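Long-range contact in 1-pyrroline-5-carboxylate dehydrogenase (Thermus thermophilus, PDB 1UZB), which probably oxidises 1-pyrroline-5-carboxylate, through its open-chain semialdehyde, to glutamate with a nicotinamide cofactor: residues A[203-208]-A[232-237]. Residues are numbered along the deposited sequence; the frame is centred on the assembly and turned at random.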
loop_
_atom_site.group_PDB
_atom_site.type_symbol
_atom_site.label_atom_id
_atom_site.label_comp_id
_atom_site.label_asym_id
_atom_site.label_seq_id
_atom_site.Cartn_x
_atom_site.Cartn_y
_atom_site.Cartn_z
ATOM N N THR A 203 15.344 5.270 29.477
ATOM C CA THR A 203 15.390 6.352 30.450
ATOM C C THR A 203 16.784 6.955 30.311
ATOM O O THR A 203 17.733 6.270 29.910
ATOM C CB THR A 203 15.105 5.874 31.886
ATOM O OG1 THR A 203 16.059 4.879 32.268
ATOM C CG2 THR A 203 13.693 5.303 31.969
ATOM N N VAL A 204 16.907 8.239 30.633
ATOM C CA VAL A 204 18.160 8.945 30.433
ATOM C C VAL A 204 18.672 9.826 31.564
ATOM O O VAL A 204 17.897 10.434 32.308
ATOM C CB VAL A 204 18.026 9.836 29.157
ATOM C CG1 VAL A 204 19.192 10.807 29.036
ATOM C CG2 VAL A 204 17.931 8.958 27.925
ATOM N N ILE A 205 19.995 9.866 31.685
ATOM C CA ILE A 205 20.679 10.739 32.630
ATOM C C ILE A 205 21.421 11.667 31.665
ATOM O O ILE A 205 22.265 11.219 30.891
ATOM C CB ILE A 205 21.700 9.990 33.505
ATOM C CG1 ILE A 205 20.985 8.937 34.353
ATOM C CG2 ILE A 205 22.424 10.980 34.407
ATOM C CD1 ILE A 205 21.922 8.110 35.213
ATOM N N ALA A 206 21.087 12.952 31.693
ATOM C CA ALA A 206 21.705 13.906 30.780
ATOM C C ALA A 206 22.700 14.849 31.425
ATOM O O ALA A 206 22.409 15.472 32.451
ATOM C CB ALA A 206 20.620 14.714 30.071
ATOM N N LYS A 207 23.881 14.941 30.822
ATOM C CA LYS A 207 24.915 15.841 31.303
ATOM C C LYS A 207 25.056 16.964 30.289
ATOM O O LYS A 207 25.538 16.752 29.176
ATOM C CB LYS A 207 26.268 15.138 31.443
ATOM C CG LYS A 207 27.318 16.057 32.065
ATOM C CD LYS A 207 28.724 15.791 31.560
ATOM C CE LYS A 207 29.674 16.876 32.055
ATOM N NZ LYS A 207 31.063 16.702 31.548
ATOM N N PRO A 208 24.614 18.173 30.650
ATOM C CA PRO A 208 24.723 19.304 29.729
ATOM C C PRO A 208 26.178 19.742 29.653
ATOM O O PRO A 208 26.975 19.407 30.531
ATOM C CB PRO A 208 23.853 20.363 30.389
ATOM C CG PRO A 208 24.083 20.090 31.860
ATOM C CD PRO A 208 23.996 18.582 31.925
ATOM N N VAL A 232 12.527 9.117 34.512
ATOM C CA VAL A 232 12.630 8.925 33.068
ATOM C C VAL A 232 13.707 9.821 32.451
ATOM O O VAL A 232 14.464 9.375 31.589
ATOM C CB VAL A 232 11.255 9.135 32.396
ATOM C CG1 VAL A 232 11.383 9.052 30.884
ATOM C CG2 VAL A 232 10.289 8.063 32.885
ATOM N N VAL A 233 13.776 11.075 32.893
ATOM C CA VAL A 233 14.810 12.004 32.433
ATOM C C VAL A 233 15.423 12.669 33.664
ATOM O O VAL A 233 14.703 13.099 34.580
ATOM C CB VAL A 233 14.271 13.096 31.467
ATOM C CG1 VAL A 233 13.906 12.464 30.122
ATOM C CG2 VAL A 233 13.082 13.815 32.079
ATOM N N ASN A 234 16.750 12.745 33.680
ATOM C CA ASN A 234 17.482 13.316 34.804
ATOM C C ASN A 234 18.536 14.293 34.291
ATOM O O ASN A 234 19.184 14.051 33.269
ATOM C CB ASN A 234 18.109 12.179 35.615
ATOM C CG ASN A 234 17.079 11.133 36.029
ATOM O OD1 ASN A 234 16.389 11.278 37.041
ATOM N ND2 ASN A 234 16.952 10.086 35.223
ATOM N N PHE A 235 18.692 15.393 35.020
ATOM C CA PHE A 235 19.593 16.491 34.677
ATOM C C PHE A 235 20.775 16.575 35.640
ATOM O O PHE A 235 20.593 16.875 36.822
ATOM C CB PHE A 235 18.763 17.780 34.720
ATOM C CG PHE A 235 19.525 19.033 34.398
ATOM C CD1 PHE A 235 19.590 20.066 35.329
ATOM C CD2 PHE A 235 20.114 19.218 33.153
ATOM C CE1 PHE A 235 20.221 21.263 35.026
ATOM C CE2 PHE A 235 20.750 20.417 32.839
ATOM C CZ PHE A 235 20.801 21.441 33.780
ATOM N N LEU A 236 21.981 16.328 35.126
ATOM C CA LEU A 236 23.188 16.343 35.946
ATOM C C LEU A 236 24.330 17.242 35.489
ATOM O O LEU A 236 25.351 16.760 34.985
ATOM C CB LEU A 236 23.736 14.921 36.110
ATOM C CG LEU A 236 22.898 13.883 36.859
ATOM C CD1 LEU A 236 23.717 12.611 37.044
ATOM C CD2 LEU A 236 22.477 14.431 38.215
ATOM N N PRO A 237 24.174 18.563 35.642
ATOM C CA PRO A 237 25.257 19.462 35.233
ATOM C C PRO A 237 26.471 19.167 36.117
ATOM O O PRO A 237 26.318 18.845 37.300
ATOM C CB PRO A 237 24.669 20.852 35.483
ATOM C CG PRO A 237 23.647 20.612 36.576
ATOM C CD PRO A 237 23.012 19.316 36.140
#
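The carbonyl oxygen of Val204 is gripped twice by Asn234. The backbone N of Asn234 reaches Val204 O at 2.9 Å, through a rather bent bond (133° at the hydrogen). Its side-chain ND2 comes in to the same oxygen at 3.1 Å, from above the carbonyl plane. The Asn234 side chain turns back beside its backbone N (chi1 -54°, CG opposite the carbonyl carbon), which lets both donors converge on one acceptor. The amide is fixed further by Gly231 O, which also takes a bond from ND2, and by Gly43 N, which donates to OD1. Three straighter backbone bonds flank this fork: Val204 N to Val232 O, Ala206 N to Asn234 O, the shortest at 2.7 Å, and Leu236 N to Ala206 O. They join strands 203-207 and 233-235 in parallel, the two ends of a beta-alpha-beta unit whose helix 213-226 makes the crossover, within the Rossmann-like part of the aldehyde dehydrogenase fold. Strand 203-207 pairs along its other edge with strand 165-180.

On the face carrying Ile205 and Asn234, Ile205 CG2 presses on Leu236 CD1 at 3.4 Å, tighter than usual for two carbons, and the two side chains cross obliquely. Leu80 and Ala79 of helix 73-90 lie against this pair. Just past strand 203-207, the Pro208 ring crosses that of Phe235, the last residue of strand 233-235, at about a right angle, bringing its CG within 3.5 Å of Phe235 CE2. The same Pro208 CG lies 3.7 Å from Pro237 CB, and Pro237 in turn places its CD over one face of the Phe235 ring, nearer the edge than the centre. Phe220 of the crossover helix also meets this ring, their planes inclined at about 35°.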